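Local coordinates for protein nicotinate-nucleotide diphosphorylase (Carboxylating) (Streptococcus pyogenes GA06023, PDB 5HUO) that converts quinolinate and 5-phospho-alpha-D-ribose 1-diphosphate into nicotinate ribonucleotide, carbon dioxide and diphosphate, a step of NAD(+) biosynthesis, at residues A[89-100]-A[114-125]. Residues are numbered along the deposited sequence; the frame is centred on the assembly and turned at random.
Sequences FTLFDEVTFQNP and LVLEIIGSVRSL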
loop_
_atom_site.group_PDB
_atom_site.type_symbol
_atom_site.label_atom_id
_atom_site.label_comp_id
_atom_site.label_asym_id
_atom_site.label_seq_id
_atom_site.Cartn_x
_atom_site.Cartn_y
_atom_site.Cartn_z
ATOM N N PHE A 89 2.468 -14.831 15.516
ATOM C CA PHE A 89 3.855 -15.046 16.066
ATOM C C PHE A 89 4.873 -15.256 14.963
ATOM O O PHE A 89 5.913 -14.687 14.944
ATOM C CB PHE A 89 3.913 -16.247 17.006
ATOM C CG PHE A 89 3.083 -16.095 18.229
ATOM C CD1 PHE A 89 3.581 -15.476 19.341
ATOM C CD2 PHE A 89 1.760 -16.535 18.245
ATOM C CE1 PHE A 89 2.790 -15.284 20.460
ATOM C CE2 PHE A 89 0.956 -16.358 19.359
ATOM C CZ PHE A 89 1.488 -15.745 20.472
ATOM N N THR A 90 4.491 -16.055 14.014
ATOM C CA THR A 90 5.347 -16.470 12.915
ATOM C C THR A 90 5.742 -15.360 11.920
ATOM O O THR A 90 6.820 -15.381 11.358
ATOM C CB THR A 90 4.648 -17.610 12.190
ATOM O OG1 THR A 90 4.727 -18.739 13.041
ATOM C CG2 THR A 90 5.325 -17.971 10.985
ATOM N N LEU A 91 4.852 -14.416 11.680
ATOM C CA LEU A 91 5.194 -13.208 10.918
ATOM C C LEU A 91 6.194 -12.289 11.635
ATOM O O LEU A 91 6.995 -11.615 11.000
ATOM C CB LEU A 91 3.969 -12.376 10.702
ATOM C CG LEU A 91 2.963 -12.904 9.705
ATOM C CD1 LEU A 91 1.706 -12.054 9.834
ATOM C CD2 LEU A 91 3.510 -12.826 8.295
ATOM N N PHE A 92 6.144 -12.313 12.958
ATOM C CA PHE A 92 6.980 -11.463 13.809
ATOM C C PHE A 92 8.394 -12.016 14.060
ATOM O O PHE A 92 9.368 -11.264 14.087
ATOM C CB PHE A 92 6.290 -11.272 15.153
ATOM C CG PHE A 92 6.864 -10.164 16.002
ATOM C CD1 PHE A 92 6.455 -8.848 15.838
ATOM C CD2 PHE A 92 7.789 -10.452 16.983
ATOM C CE1 PHE A 92 6.988 -7.823 16.623
ATOM C CE2 PHE A 92 8.324 -9.444 17.776
ATOM C CZ PHE A 92 7.924 -8.118 17.603
ATOM N N ASP A 93 8.495 -13.318 14.240
ATOM C CA ASP A 93 9.746 -13.928 14.644
ATOM C C ASP A 93 9.708 -15.436 14.407
ATOM O O ASP A 93 8.756 -15.958 13.898
ATOM C CB ASP A 93 10.029 -13.573 16.128
ATOM C CG ASP A 93 11.489 -13.834 16.548
ATOM O OD1 ASP A 93 12.379 -13.822 15.662
ATOM O OD2 ASP A 93 11.752 -14.154 17.723
ATOM N N GLU A 94 10.792 -16.109 14.762
ATOM C CA GLU A 94 10.883 -17.559 14.648
ATOM C C GLU A 94 10.303 -18.149 15.904
ATOM O O GLU A 94 10.808 -17.943 17.006
ATOM C CB GLU A 94 12.306 -18.010 14.471
ATOM C CG GLU A 94 12.848 -17.764 13.079
ATOM C CD GLU A 94 13.719 -18.907 12.575
ATOM O OE1 GLU A 94 14.673 -18.621 11.829
ATOM O OE2 GLU A 94 13.455 -20.096 12.896
ATOM N N VAL A 95 9.179 -18.811 15.736
ATOM C CA VAL A 95 8.422 -19.314 16.850
ATOM C C VAL A 95 7.912 -20.656 16.478
ATOM O O VAL A 95 7.423 -20.854 15.378
ATOM C CB VAL A 95 7.236 -18.391 17.186
ATOM C CG1 VAL A 95 6.358 -18.975 18.282
ATOM C CG2 VAL A 95 7.728 -17.016 17.635
ATOM N N THR A 96 7.987 -21.588 17.406
ATOM C CA THR A 96 7.459 -22.948 17.177
ATOM C C THR A 96 6.351 -23.275 18.144
ATOM O O THR A 96 6.181 -22.579 19.146
ATOM C CB THR A 96 8.555 -24.005 17.293
ATOM O OG1 THR A 96 9.176 -23.912 18.577
ATOM C CG2 THR A 96 9.592 -23.782 16.213
ATOM N N PHE A 97 5.612 -24.329 17.843
ATOM C CA PHE A 97 4.466 -24.671 18.665
ATOM C C PHE A 97 4.436 -26.111 19.007
ATOM O O PHE A 97 4.963 -26.920 18.313
ATOM C CB PHE A 97 3.184 -24.323 17.947
ATOM C CG PHE A 97 3.088 -22.880 17.557
ATOM C CD1 PHE A 97 2.533 -21.965 18.411
ATOM C CD2 PHE A 97 3.573 -22.439 16.356
ATOM C CE1 PHE A 97 2.457 -20.616 18.052
ATOM C CE2 PHE A 97 3.482 -21.102 16.009
ATOM C CZ PHE A 97 2.940 -20.195 16.854
ATOM N N GLN A 98 3.810 -26.416 20.109
ATOM C CA GLN A 98 3.545 -27.778 20.494
ATOM C C GLN A 98 2.059 -27.867 20.775
ATOM O O GLN A 98 1.498 -26.995 21.445
ATOM C CB GLN A 98 4.332 -28.147 21.716
ATOM C CG GLN A 98 5.738 -28.636 21.424
ATOM C CD GLN A 98 6.625 -28.694 22.679
ATOM O OE1 GLN A 98 6.173 -28.505 23.814
ATOM N NE2 GLN A 98 7.875 -28.987 22.474
ATOM N N ASN A 99 1.433 -28.940 20.308
ATOM C CA ASN A 99 0.002 -29.129 20.480
ATOM C C ASN A 99 -0.241 -30.521 21.082
ATOM O O ASN A 99 -0.662 -31.440 20.381
ATOM C CB ASN A 99 -0.724 -28.972 19.134
ATOM C CG ASN A 99 -2.223 -28.811 19.281
ATOM O OD1 ASN A 99 -2.839 -29.111 20.335
ATOM N ND2 ASN A 99 -2.830 -28.380 18.233
ATOM N N PRO A 100 -0.024 -30.667 22.390
ATOM C CA PRO A 100 -0.164 -31.915 23.118
ATOM C C PRO A 100 -1.440 -32.658 22.885
ATOM O O PRO A 100 -1.400 -33.881 22.803
ATOM C CB PRO A 100 -0.149 -31.470 24.581
ATOM C CG PRO A 100 0.647 -30.231 24.592
ATOM C CD PRO A 100 0.242 -29.546 23.316
ATOM N N LEU A 114 -5.482 -27.017 27.825
ATOM C CA LEU A 114 -4.225 -26.589 27.223
ATOM C C LEU A 114 -4.301 -26.749 25.680
ATOM O O LEU A 114 -4.091 -27.825 25.122
ATOM C CB LEU A 114 -3.048 -27.369 27.792
ATOM C CG LEU A 114 -1.716 -27.159 27.068
ATOM C CD1 LEU A 114 -1.208 -25.770 27.273
ATOM C CD2 LEU A 114 -0.684 -28.155 27.580
ATOM N N VAL A 115 -4.570 -25.646 25.018
ATOM C CA VAL A 115 -4.764 -25.643 23.578
ATOM C C VAL A 115 -3.438 -25.685 22.799
ATOM O O VAL A 115 -3.279 -26.436 21.868
ATOM C CB VAL A 115 -5.540 -24.401 23.161
ATOM C CG1 VAL A 115 -5.712 -24.361 21.643
ATOM C CG2 VAL A 115 -6.903 -24.379 23.850
ATOM N N LEU A 116 -2.486 -24.890 23.238
ATOM C CA LEU A 116 -1.175 -24.818 22.610
ATOM C C LEU A 116 -0.074 -24.420 23.602
ATOM O O LEU A 116 -0.318 -23.703 24.559
ATOM C CB LEU A 116 -1.173 -23.761 21.497
ATOM C CG LEU A 116 -1.390 -24.175 20.075
ATOM C CD1 LEU A 116 -0.862 -23.055 19.198
ATOM C CD2 LEU A 116 -0.713 -25.458 19.658
ATOM N N GLU A 117 1.141 -24.841 23.264
ATOM C CA GLU A 117 2.330 -24.305 23.846
ATOM C C GLU A 117 3.053 -23.571 22.780
ATOM O O GLU A 117 3.174 -24.022 21.668
ATOM C CB GLU A 117 3.179 -25.401 24.424
ATOM C CG GLU A 117 2.677 -25.867 25.788
ATOM C CD GLU A 117 3.241 -27.226 26.227
ATOM O OE1 GLU A 117 3.612 -28.065 25.377
ATOM O OE2 GLU A 117 3.251 -27.451 27.467
ATOM N N ILE A 118 3.481 -22.382 23.133
ATOM C CA ILE A 118 4.209 -21.507 22.224
ATOM C C ILE A 118 5.681 -21.348 22.668
ATOM O O ILE A 118 5.945 -20.918 23.788
ATOM C CB ILE A 118 3.585 -20.105 22.147
ATOM C CG1 ILE A 118 2.147 -20.171 21.750
ATOM C CG2 ILE A 118 4.320 -19.242 21.105
ATOM C CD1 ILE A 118 1.193 -20.178 22.917
ATOM N N ILE A 119 6.618 -21.667 21.768
ATOM C CA ILE A 119 8.061 -21.659 22.087
ATOM C C ILE A 119 8.847 -20.707 21.213
ATOM O O ILE A 119 8.805 -20.781 20.016
ATOM C CB ILE A 119 8.716 -23.028 21.935
ATOM C CG1 ILE A 119 8.201 -23.983 22.975
ATOM C CG2 ILE A 119 10.205 -22.927 22.115
ATOM C CD1 ILE A 119 7.051 -24.819 22.453
ATOM N N GLY A 120 9.566 -19.823 21.866
ATOM C CA GLY A 120 10.390 -18.851 21.183
ATOM C C GLY A 120 11.008 -17.853 22.149
ATOM O O GLY A 120 10.901 -17.973 23.368
ATOM N N SER A 121 11.552 -16.780 21.608
ATOM C CA SER A 121 12.179 -15.784 22.466
ATOM C C SER A 121 11.109 -15.025 23.253
ATOM O O SER A 121 10.013 -14.767 22.770
ATOM C CB SER A 121 13.041 -14.797 21.698
ATOM O OG SER A 121 12.230 -13.949 20.949
ATOM N N VAL A 122 11.452 -14.663 24.479
ATOM C CA VAL A 122 10.512 -13.992 25.365
ATOM C C VAL A 122 9.896 -12.736 24.743
ATOM O O VAL A 122 8.707 -12.457 24.867
ATOM C CB VAL A 122 11.181 -13.587 26.677
ATOM C CG1 VAL A 122 10.240 -12.731 27.507
ATOM C CG2 VAL A 122 11.535 -14.799 27.469
ATOM N N ARG A 123 10.727 -11.962 24.096
ATOM C CA ARG A 123 10.253 -10.729 23.510
ATOM C C ARG A 123 9.187 -10.996 22.458
ATOM O O ARG A 123 8.181 -10.308 22.409
ATOM C CB ARG A 123 11.411 -9.898 23.015
ATOM C CG ARG A 123 12.068 -9.127 24.152
ATOM C CD ARG A 123 13.589 -9.149 24.064
ATOM N NE ARG A 123 14.218 -7.994 24.715
ATOM C CZ ARG A 123 14.677 -6.910 24.083
ATOM N NH1 ARG A 123 15.218 -5.907 24.760
ATOM N NH2 ARG A 123 14.589 -6.820 22.763
ATOM N N SER A 124 9.380 -12.020 21.642
ATOM C CA SER A 124 8.389 -12.373 20.632
ATOM C C SER A 124 7.082 -12.891 21.243
ATOM O O SER A 124 6.009 -12.604 20.734
ATOM C CB SER A 124 8.923 -13.415 19.679
ATOM O OG SER A 124 10.202 -13.018 19.257
ATOM N N LEU A 125 7.185 -13.610 22.340
ATOM C CA LEU A 125 6.003 -14.171 22.926
ATOM C C LEU A 125 5.131 -13.115 23.548
ATOM O O LEU A 125 3.904 -13.092 23.344
ATOM C CB LEU A 125 6.336 -15.229 23.945
ATOM C CG LEU A 125 7.223 -16.395 23.405
ATOM C CD1 LEU A 125 7.594 -17.294 24.553
ATOM C CD2 LEU A 125 6.607 -17.203 22.326
HETATM O O HOH W 1 -2.805 -29.047 23.160
#
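Thr-96 and Ile-119 form a hydrogen-bonded pair of an antiparallel sheet, in which 95-98, an outermost strand of the sheet within this chain, lies beside 114-119 in the N-terminal domain. The evidence is reciprocal: Thr-96 N lies 2.9 Å from Ile-119 O, and Ile-119 N reaches Thr-96 O with an N-H...O angle of 167°. Gln-98 and Glu-117 repeat the exchange two residues on, while Phe-97 and Ile-118 between them make a non-hydrogen-bonded pair, with side chains on the opposite face.

There Ile-118 CG1 meets the edge of the Phe-97 ring at CE1. Its other branch, CG2, is 3.5 Å from Val-95 CG1 and sits over one face of Phe-89 in a CH-pi contact, 4.3 Å from the ring centroid and 12° off its normal. Helix 82-92 thereby packs through Phe-89 against this face of the sheet; Phe-85, on the same helix, meets the Phe-89 ring edge-to-face.

Beyond the strands, Asp-93 can be followed outward to helix 122-153. Its CB lies 3.7 Å from Ser-124 CB; CG, anti to the backbone N (chi1 -164°), is 3.1 Å from Ser-124 OG. At the tip, OD2 accepts from Ser-124 OG, though the modelled 2.5 Å is doubtfully short at this resolution, and, weakly, from the N-cap hydroxyl, Ser-121 OG, at 3.3 Å.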